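Local atomic coordinates of ErfK/YbiS/YcfS/YnhG family protein (Xylanimonas cellulosilytica, PDB entry 4LPQ), a protein that probably cross-links peptidoglycan as an L,D-transpeptidase of the cell wall, here as a fragment pairing a putative peptidoglycan-binding domain with the YkuD-type catalytic domain. Residues Arg26-Tyr32 / Leu72-Pro78; Trp50-Lys54 / Ile108-Ser112; Pro80-Lys86 / Val100-Val105. All blocks are in the same frame, centred on the assembly; numbering follows the deposited sequence.

How a small helical domain is seated on a catalytic one can be followed through three contacts along a single chain. Contact 1 joins the ends of helices 18-30 and 66-74 of the helical part. Contact 2 sets the helix between them in sequence against strand 104-110 of the catalytic domain. The centres of contacts 1 and 2 are about 12 Å apart, and the two touch directly, Gly31 O lying 2.9 Å from Ile108 N. Contact 3 uses the start of the same strand, its centre about 17 Å from that of contact 1, to which Arg77 and Val105 tie it. In contact 2 the Ala111 side chain is about 10 Å from those of His167 and Cys181, the predicted active site.

Contact 1 (Arg26-Tyr32 / Leu72-Pro78); sequences RLMDLGY and LDAGYRP
Arg26 grips Leu72 O side-on, NE at 3.1 Å and NH2 at 2.9 Å, with the oxygen at the edge of the guanidinium and near its plane. The bend at chi2 (60°) turns the chain toward the end of helix 66-74, where Gly75 N is a third donor to the same oxygen. In the reverse direction, Arg77 NH1 donates to Leu30 O (2.8 Å) in a fairly straight bond, 162° at the hydrogen, while NH2 binds Val105 O. The hydroxyl of Tyr32 donates to Tyr76 O at 2.7 Å, from above the carbonyl plane.

Nonpolar atoms pack between these bonds. Leu30 CD2 lies off-centre, toward the rim, over one face of the Arg26 guanidinium and 3.7 Å from Gly75 CA; Leu27 CD2 meets Leu72 CD2 at 3.9 Å, and Phe52 of helix 43-56 packs on both of these leucines.

Gly31 and Gly75 each end their helix in a Schellman motif. Both arginines thus meet carbonyls at helix C-termini, where their positive charge would probably be favourable, and with the Tyr32 bond and the leucines they join the ends of helices 18-30 and 66-74.

Contact 2 (Trp50-Lys54 / Ile108-Ser112); sequences WAFQK and IINAS
Lys54 NZ reaches between domains to Asn110 OD1, 2.7 Å away, in a bond tilted 34° from the plane of the amide carbonyl. The same ammonium donates to Gln95 O and, more weakly, to Pro173 O, and it sits 2.7 Å from Ala111 O. A buried positive charge is thus surrounded by oxygens, which would be expected to stabilise it in its protonated form. The chain beyond CG is extended, so that the lysine spans the gap at full length and crosses the asparagine side chain at about a right angle. Its CD and CE also pass close to OD1, each at 3.3 Å, laying the aliphatic end of the chain against the polar atom that its nitrogen holds.

Asn110 points its CG anti to the backbone N (chi1 -175°), which brings the amide to the helix. With OD1 held by Lys54 and ND2 donating to Ile172 O, the rotation of the amide is fixed from both ends. ND2 also lies near the plane of the Trp50 ring, at its edge, 3.9 Å from CE3.

Helix 43-56 of the putative peptidoglycan-binding domain here lies across strand 104-110 of the YkuD-type catalytic domain; the axes of the segments 50-54 and 108-110 approach to 7.4 Å, their directions 109° apart. Ala51 occupies the centre of this crossing. Its methyl points at the strand and rests 3.7 Å from Asn110 N, with Ile108 CG2 beside it; the small side chain lets the backbones come close, the CA atoms of Ala51 and Asn110 being 4.5 Å apart. Next along the strand, Ile109 turns away from helix 43-56 and packs on Ala188 and Leu192 of helix 186-196.

Contact 3 (Pro80-Lys86 / Val100-Val105); sequences PRSSSGK and VEDGRV
Pro80 sets its ring against the hairpin, touching both strands and the turn with three different atoms. CB rests against both methyls of Val100, 3.8 Å from CG1; CG lies against Gly103 O; and CD meets Val105 CG2 at 3.8 Å, the two side chains passing at a slant. Replacing Pro80 by an alanine removes CG and CD, and would probably leave a gap beside Gly103 O and Val105 CG2 without this apolar contact. Val100 places CG1 anti to its backbone nitrogen (chi1 -173°), where that methyl touches both Pro80 CB and Ser82 OG.

Ser82 OG, besides bonding Glu89, accepts from a water that also donates to Gly85 O and accepts from Gly103 N, so one solvent molecule bridges the loop and the turn at three points. Asp102 has its CB directed away from the loop, yet its carboxylate comes back: OD1 takes the Gly85 N-H at 2.9 Å, nearly in line with its own C-O bond. Asp102 N answers by donating to Gly85 O, also at 2.9 Å, and the pair of bonds ties the residue to the loop by backbone and side chain alike.

Lys86 and Glu101 project from one face of the sheet. Their charged ends stay 4.7 Å apart, NZ to OE1, with a water close to both, while NZ binds Gly197 O and OE1 receives Trp196 NE1.

The backbones form an antiparallel, non-hydrogen-bonded pair at Lys86 and Glu101, where strand 86-91 begins alongside a beta hairpin closed by a type I' turn from Glu101 to Arg104, in the sheet of the YkuD-type catalytic domain.

Contact 1 (Arg26-Tyr32 / Leu72-Pro78)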
loop_
_atom_site.group_PDB
_atom_site.type_symbol
_atom_site.label_atom_id
_atom_site.label_comp_id
_atom_site.label_asym_id
_atom_site.label_seq_id
_atom_site.Cartn_x
_atom_site.Cartn_y
_atom_site.Cartn_z
ATOM N N ARG A 26 5.847 -12.280 -11.251
ATOM C CA ARG A 26 6.819 -12.307 -10.198
ATOM C C ARG A 26 6.377 -11.504 -8.943
ATOM O O ARG A 26 6.485 -11.996 -7.805
ATOM C CB ARG A 26 8.135 -11.756 -10.727
ATOM C CG ARG A 26 9.263 -11.714 -9.733
ATOM C CD ARG A 26 9.582 -13.114 -9.214
ATOM N NE ARG A 26 10.837 -13.084 -8.510
ATOM C CZ ARG A 26 11.270 -14.046 -7.698
ATOM N NH1 ARG A 26 10.500 -15.115 -7.461
ATOM N NH2 ARG A 26 12.443 -13.986 -7.080
ATOM N N LEU A 27 5.802 -10.316 -9.191
ATOM C CA LEU A 27 5.211 -9.557 -8.120
ATOM C C LEU A 27 4.147 -10.346 -7.385
ATOM O O LEU A 27 4.124 -10.399 -6.143
ATOM C CB LEU A 27 4.650 -8.239 -8.641
ATOM C CG LEU A 27 5.695 -7.225 -9.101
ATOM C CD1 LEU A 27 5.061 -6.163 -9.921
ATOM C CD2 LEU A 27 6.436 -6.612 -7.906
HETATM N N MSE A 28 3.281 -10.966 -8.188
HETATM C CA MSE A 28 2.196 -11.783 -7.583
HETATM C C MSE A 28 2.800 -12.868 -6.713
HETATM O O MSE A 28 2.352 -13.114 -5.562
HETATM C CB MSE A 28 1.320 -12.327 -8.700
HETATM C CG MSE A 28 0.013 -12.927 -8.133
HETATM SE SE MSE A 28 -1.105 -13.718 -9.485
HETATM C CE MSE A 28 -1.349 -12.154 -10.608
ATOM N N ASP A 29 3.783 -13.592 -7.274
ATOM C CA ASP A 29 4.418 -14.705 -6.557
ATOM C C ASP A 29 5.044 -14.282 -5.245
ATOM O O ASP A 29 5.049 -15.035 -4.230
ATOM C CB ASP A 29 5.486 -15.389 -7.433
ATOM C CG ASP A 29 4.905 -16.087 -8.673
ATOM O OD1 ASP A 29 3.697 -16.376 -8.748
ATOM O OD2 ASP A 29 5.787 -16.452 -9.518
ATOM N N LEU A 30 5.632 -13.085 -5.216
ATOM C CA LEU A 30 6.296 -12.569 -4.056
ATOM C C LEU A 30 5.355 -11.912 -3.058
ATOM O O LEU A 30 5.837 -11.479 -1.982
ATOM C CB LEU A 30 7.384 -11.597 -4.466
ATOM C CG LEU A 30 8.585 -12.158 -5.209
ATOM C CD1 LEU A 30 9.473 -10.992 -5.669
ATOM C CD2 LEU A 30 9.357 -13.093 -4.347
ATOM N N GLY A 31 4.076 -11.802 -3.372
ATOM C CA GLY A 31 3.105 -11.258 -2.452
ATOM C C GLY A 31 2.791 -9.796 -2.528
ATOM O O GLY A 31 2.041 -9.264 -1.730
ATOM N N TYR A 32 3.326 -9.129 -3.561
ATOM C CA TYR A 32 2.988 -7.736 -3.789
ATOM C C TYR A 32 1.617 -7.724 -4.424
ATOM O O TYR A 32 1.362 -8.459 -5.368
ATOM C CB TYR A 32 4.059 -7.081 -4.681
ATOM C CG TYR A 32 5.351 -7.000 -3.902
ATOM C CD1 TYR A 32 6.244 -8.075 -3.864
ATOM C CD2 TYR A 32 5.675 -5.904 -3.107
ATOM C CE1 TYR A 32 7.366 -8.038 -3.098
ATOM C CE2 TYR A 32 6.800 -5.869 -2.279
ATOM C CZ TYR A 32 7.672 -6.957 -2.284
ATOM O OH TYR A 32 8.789 -6.863 -1.521
ATOM N N LEU A 72 14.094 -7.855 -7.706
ATOM C CA LEU A 72 13.063 -8.812 -8.065
ATOM C C LEU A 72 13.635 -10.222 -8.088
ATOM O O LEU A 72 13.053 -11.177 -7.585
ATOM C CB LEU A 72 12.421 -8.426 -9.382
ATOM C CG LEU A 72 11.437 -7.315 -9.332
ATOM C CD1 LEU A 72 11.204 -6.786 -10.688
ATOM C CD2 LEU A 72 10.126 -7.729 -8.651
ATOM N N ASP A 73 14.792 -10.348 -8.747
ATOM C CA ASP A 73 15.442 -11.658 -8.861
ATOM C C ASP A 73 15.860 -12.175 -7.477
ATOM O O ASP A 73 15.815 -13.420 -7.249
ATOM C CB ASP A 73 16.634 -11.593 -9.760
ATOM C CG ASP A 73 16.223 -11.471 -11.276
ATOM O OD1 ASP A 73 15.107 -11.704 -11.663
ATOM O OD2 ASP A 73 17.096 -11.252 -12.093
ATOM N N ALA A 74 16.284 -11.262 -6.580
ATOM C CA ALA A 74 16.639 -11.659 -5.237
ATOM C C ALA A 74 15.362 -12.052 -4.410
ATOM O O ALA A 74 15.472 -12.672 -3.351
ATOM C CB ALA A 74 17.370 -10.549 -4.496
ATOM N N GLY A 75 14.191 -11.738 -4.906
ATOM C CA GLY A 75 12.972 -12.115 -4.236
ATOM C C GLY A 75 12.705 -11.272 -3.010
ATOM O O GLY A 75 12.141 -11.719 -2.031
ATOM N N TYR A 76 13.050 -9.986 -3.016
ATOM C CA TYR A 76 12.966 -9.141 -1.851
ATOM C C TYR A 76 11.529 -9.097 -1.312
ATOM O O TYR A 76 10.591 -8.780 -2.011
ATOM C CB TYR A 76 13.396 -7.703 -2.076
ATOM C CG TYR A 76 13.380 -6.897 -0.780
ATOM C CD1 TYR A 76 14.407 -7.007 0.142
ATOM C CD2 TYR A 76 12.246 -6.260 -0.378
ATOM C CE1 TYR A 76 14.304 -6.429 1.406
ATOM C CE2 TYR A 76 12.114 -5.675 0.850
ATOM C CZ TYR A 76 13.106 -5.795 1.740
ATOM O OH TYR A 76 13.007 -5.188 2.973
ATOM N N ARG A 77 11.433 -9.394 0.008
ATOM C CA ARG A 77 10.186 -9.254 0.781
ATOM C C ARG A 77 10.560 -8.614 2.104
ATOM O O ARG A 77 11.565 -9.002 2.733
ATOM C CB ARG A 77 9.503 -10.552 1.017
ATOM C CG ARG A 77 8.885 -11.138 -0.247
ATOM C CD ARG A 77 8.569 -12.591 -0.132
ATOM N NE ARG A 77 7.939 -13.002 1.103
ATOM C CZ ARG A 77 6.636 -13.016 1.407
ATOM N NH1 ARG A 77 5.717 -12.557 0.637
ATOM N NH2 ARG A 77 6.303 -13.514 2.540
ATOM N N PRO A 78 9.732 -7.679 2.601
ATOM C CA PRO A 78 10.057 -7.082 3.902
ATOM C C PRO A 78 9.841 -8.111 5.071
ATOM O O PRO A 78 9.043 -9.038 4.910
ATOM C CB PRO A 78 9.099 -5.930 3.985
ATOM C CG PRO A 78 8.038 -6.237 3.075
ATOM C CD PRO A 78 8.512 -7.127 2.014
#

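Contact 2 (Trp50-Lys54 / Ile108-Ser112)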
loop_
_atom_site.group_PDB
_atom_site.type_symbol
_atom_site.label_atom_id
_atom_site.label_comp_id
_atom_site.label_asym_id
_atom_site.label_seq_id
_atom_site.Cartn_x
_atom_site.Cartn_y
_atom_site.Cartn_z
ATOM N N TRP A 50 5.348 0.173 -7.319
ATOM C CA TRP A 50 5.682 1.151 -6.284
ATOM C C TRP A 50 5.848 0.468 -4.949
ATOM O O TRP A 50 6.768 0.744 -4.213
ATOM C CB TRP A 50 4.641 2.213 -6.220
ATOM C CG TRP A 50 4.693 3.248 -7.332
ATOM C CD1 TRP A 50 5.723 3.529 -8.171
ATOM C CD2 TRP A 50 3.659 4.167 -7.686
ATOM N NE1 TRP A 50 5.422 4.588 -8.999
ATOM C CE2 TRP A 50 4.151 5.018 -8.744
ATOM C CE3 TRP A 50 2.392 4.390 -7.213
ATOM C CZ2 TRP A 50 3.376 5.996 -9.323
ATOM C CZ3 TRP A 50 1.613 5.376 -7.765
ATOM C CH2 TRP A 50 2.105 6.171 -8.799
ATOM N N ALA A 51 4.943 -0.487 -4.610
ATOM C CA ALA A 51 5.101 -1.222 -3.347
ATOM C C ALA A 51 6.408 -1.943 -3.298
ATOM O O ALA A 51 7.069 -2.011 -2.276
ATOM C CB ALA A 51 3.982 -2.172 -3.190
ATOM N N PHE A 52 6.800 -2.548 -4.424
ATOM C CA PHE A 52 8.043 -3.281 -4.485
ATOM C C PHE A 52 9.257 -2.410 -4.298
ATOM O O PHE A 52 10.161 -2.679 -3.531
ATOM C CB PHE A 52 8.137 -4.047 -5.797
ATOM C CG PHE A 52 9.383 -4.904 -5.836
ATOM C CD1 PHE A 52 9.426 -6.097 -5.162
ATOM C CD2 PHE A 52 10.525 -4.463 -6.427
ATOM C CE1 PHE A 52 10.588 -6.791 -5.023
ATOM C CE2 PHE A 52 11.717 -5.199 -6.336
ATOM C CZ PHE A 52 11.765 -6.370 -5.590
ATOM N N GLN A 53 9.298 -1.317 -5.069
ATOM C CA GLN A 53 10.414 -0.361 -4.966
ATOM C C GLN A 53 10.485 0.200 -3.562
ATOM O O GLN A 53 11.581 0.324 -3.008
ATOM C CB GLN A 53 10.369 0.738 -6.028
ATOM C CG GLN A 53 10.534 0.231 -7.440
ATOM C CD GLN A 53 10.421 1.264 -8.470
ATOM O OE1 GLN A 53 9.565 2.138 -8.440
ATOM N NE2 GLN A 53 11.320 1.136 -9.449
ATOM N N LYS A 54 9.348 0.607 -3.000
ATOM C CA LYS A 54 9.341 1.024 -1.596
ATOM C C LYS A 54 9.905 -0.014 -0.628
ATOM O O LYS A 54 10.743 0.285 0.197
ATOM C CB LYS A 54 7.898 1.350 -1.185
ATOM C CG LYS A 54 7.348 2.647 -1.794
ATOM C CD LYS A 54 5.876 2.816 -1.535
ATOM C CE LYS A 54 5.370 4.198 -1.749
ATOM N NZ LYS A 54 3.939 4.298 -1.263
ATOM N N ILE A 108 2.006 -7.426 0.458
ATOM C CA ILE A 108 2.567 -6.094 0.562
ATOM C C ILE A 108 1.703 -5.186 -0.319
ATOM O O ILE A 108 1.557 -5.500 -1.514
ATOM C CB ILE A 108 4.041 -6.019 0.096
ATOM C CG1 ILE A 108 4.932 -7.043 0.770
ATOM C CG2 ILE A 108 4.547 -4.579 0.331
ATOM C CD1 ILE A 108 5.050 -8.348 0.068
ATOM N N ILE A 109 1.231 -4.063 0.245
ATOM C CA ILE A 109 0.287 -3.193 -0.427
ATOM C C ILE A 109 0.866 -1.777 -0.446
ATOM O O ILE A 109 1.300 -1.286 0.630
ATOM C CB ILE A 109 -1.087 -3.291 0.282
ATOM C CG1 ILE A 109 -1.725 -4.631 0.001
ATOM C CG2 ILE A 109 -2.019 -2.183 -0.149
ATOM C CD1 ILE A 109 -2.806 -5.030 0.976
ATOM N N ASN A 110 0.835 -1.123 -1.632
ATOM C CA ASN A 110 1.261 0.267 -1.659
ATOM C C ASN A 110 0.313 1.125 -0.819
ATOM O O ASN A 110 -0.895 1.026 -0.883
ATOM C CB ASN A 110 1.227 0.734 -3.106
ATOM C CG ASN A 110 1.763 2.140 -3.285
ATOM O OD1 ASN A 110 2.879 2.411 -2.866
ATOM N ND2 ASN A 110 0.949 3.011 -3.877
ATOM N N ALA A 111 0.917 2.030 0.003
ATOM C CA ALA A 111 0.179 2.881 0.928
ATOM C C ALA A 111 0.662 4.325 0.851
ATOM O O ALA A 111 1.775 4.605 0.388
ATOM C CB ALA A 111 0.268 2.323 2.377
ATOM N N SER A 112 -0.157 5.272 1.365
ATOM C CA SER A 112 0.263 6.609 1.538
ATOM C C SER A 112 -0.392 7.155 2.747
ATOM O O SER A 112 -1.602 7.105 2.921
ATOM C CB SER A 112 -0.089 7.438 0.282
ATOM O OG SER A 112 0.360 8.779 0.382
#

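Contact 3 (Pro80-Lys86 / Val100-Val105)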
loop_
_atom_site.group_PDB
_atom_site.type_symbol
_atom_site.label_atom_id
_atom_site.label_comp_id
_atom_site.label_asym_id
_atom_site.label_seq_id
_atom_site.Cartn_x
_atom_site.Cartn_y
_atom_site.Cartn_z
ATOM N N PRO A 80 8.411 -8.722 8.716
ATOM C CA PRO A 80 7.450 -8.040 9.613
ATOM C C PRO A 80 8.047 -7.960 11.045
ATOM O O PRO A 80 9.003 -8.735 11.388
ATOM C CB PRO A 80 6.276 -8.936 9.615
ATOM C CG PRO A 80 6.826 -10.266 9.272
ATOM C CD PRO A 80 8.032 -10.088 8.429
ATOM N N ARG A 81 7.470 -7.094 11.873
ATOM C CA ARG A 81 7.838 -7.013 13.253
ATOM C C ARG A 81 7.078 -8.004 14.161
ATOM O O ARG A 81 7.628 -8.421 15.198
ATOM C CB ARG A 81 7.630 -5.612 13.772
ATOM C CG ARG A 81 8.557 -4.616 13.139
ATOM C CD ARG A 81 8.609 -3.351 13.940
ATOM N NE ARG A 81 9.511 -2.363 13.323
ATOM C CZ ARG A 81 9.897 -1.227 13.934
ATOM N NH1 ARG A 81 9.270 -0.861 15.128
ATOM N NH2 ARG A 81 10.640 -0.434 13.203
ATOM N N SER A 82 5.829 -8.315 13.820
ATOM C CA SER A 82 5.060 -9.203 14.637
ATOM C C SER A 82 5.453 -10.642 14.357
ATOM O O SER A 82 5.980 -10.973 13.292
ATOM C CB SER A 82 3.556 -8.959 14.408
ATOM O OG SER A 82 3.165 -9.331 13.076
ATOM N N SER A 83 5.131 -11.510 15.327
ATOM C CA SER A 83 5.373 -12.968 15.325
ATOM C C SER A 83 4.188 -13.915 15.311
ATOM O O SER A 83 4.266 -15.115 14.936
ATOM C CB SER A 83 6.142 -13.352 16.550
ATOM O OG SER A 83 7.400 -12.739 16.491
ATOM N N SER A 84 3.080 -13.438 15.809
ATOM C CA SER A 84 1.943 -14.280 15.874
ATOM C C SER A 84 0.671 -13.533 15.576
ATOM O O SER A 84 0.555 -12.341 15.785
ATOM C CB SER A 84 1.846 -14.893 17.253
ATOM O OG SER A 84 1.708 -13.865 18.184
ATOM N N GLY A 85 -0.266 -14.297 15.021
ATOM C CA GLY A 85 -1.593 -13.840 14.706
ATOM C C GLY A 85 -1.680 -12.968 13.510
ATOM O O GLY A 85 -0.691 -12.823 12.764
ATOM N N LYS A 86 -2.849 -12.444 13.267
ATOM C CA LYS A 86 -3.102 -11.600 12.110
ATOM C C LYS A 86 -2.820 -10.153 12.507
ATOM O O LYS A 86 -3.402 -9.635 13.512
ATOM C CB LYS A 86 -4.519 -11.823 11.699
ATOM C CG LYS A 86 -4.870 -10.941 10.532
ATOM C CD LYS A 86 -6.195 -11.266 9.893
ATOM C CE LYS A 86 -6.158 -12.508 9.092
ATOM N NZ LYS A 86 -7.362 -12.791 8.286
ATOM N N VAL A 100 -0.049 -9.437 7.543
ATOM C CA VAL A 100 0.872 -10.406 8.202
ATOM C C VAL A 100 0.062 -11.468 8.968
ATOM O O VAL A 100 -0.922 -11.137 9.642
ATOM C CB VAL A 100 1.844 -9.692 9.158
ATOM C CG1 VAL A 100 2.893 -10.655 9.708
ATOM C CG2 VAL A 100 2.549 -8.461 8.503
ATOM N N GLU A 101 0.436 -12.717 8.827
ATOM C CA GLU A 101 -0.164 -13.821 9.611
ATOM C C GLU A 101 0.925 -14.701 10.166
ATOM O O GLU A 101 1.772 -15.226 9.457
ATOM C CB GLU A 101 -1.066 -14.662 8.791
ATOM C CG GLU A 101 -2.301 -14.025 8.300
ATOM C CD GLU A 101 -3.184 -15.077 7.575
ATOM O OE1 GLU A 101 -3.554 -14.826 6.407
ATOM O OE2 GLU A 101 -3.326 -16.159 8.111
ATOM N N ASP A 102 1.014 -14.814 11.489
ATOM C CA ASP A 102 1.970 -15.690 12.148
ATOM C C ASP A 102 3.414 -15.368 11.740
ATOM O O ASP A 102 4.220 -16.261 11.446
ATOM C CB ASP A 102 1.585 -17.152 11.969
ATOM C CG ASP A 102 0.276 -17.509 12.682
ATOM O OD1 ASP A 102 -0.071 -16.832 13.676
ATOM O OD2 ASP A 102 -0.330 -18.525 12.238
ATOM N N GLY A 103 3.709 -14.068 11.685
ATOM C CA GLY A 103 5.055 -13.563 11.361
ATOM C C GLY A 103 5.459 -13.727 9.905
ATOM O O GLY A 103 6.663 -13.507 9.549
ATOM N N ARG A 104 4.537 -14.099 9.036
ATOM C CA ARG A 104 4.781 -14.242 7.587
ATOM C C ARG A 104 3.972 -13.135 6.889
ATOM O O ARG A 104 2.779 -12.957 7.101
ATOM C CB ARG A 104 4.240 -15.621 7.088
ATOM C CG ARG A 104 4.297 -15.845 5.546
ATOM C CD ARG A 104 3.694 -17.204 5.060
ATOM N NE ARG A 104 2.261 -17.581 5.354
ATOM C CZ ARG A 104 1.178 -17.372 4.586
ATOM N NH1 ARG A 104 1.273 -16.720 3.422
ATOM N NH2 ARG A 104 -0.032 -17.778 5.005
ATOM N N VAL A 105 4.621 -12.421 5.974
ATOM C CA VAL A 105 3.913 -11.441 5.148
ATOM C C VAL A 105 3.073 -12.199 4.157
ATOM O O VAL A 105 3.606 -12.990 3.308
ATOM C CB VAL A 105 4.920 -10.514 4.436
ATOM C CG1 VAL A 105 4.238 -9.593 3.505
ATOM C CG2 VAL A 105 5.704 -9.772 5.487
HETATM O O HOH W 1 2.110 -11.953 12.793
HETATM O O HOH W 2 -6.407 -15.080 6.892
#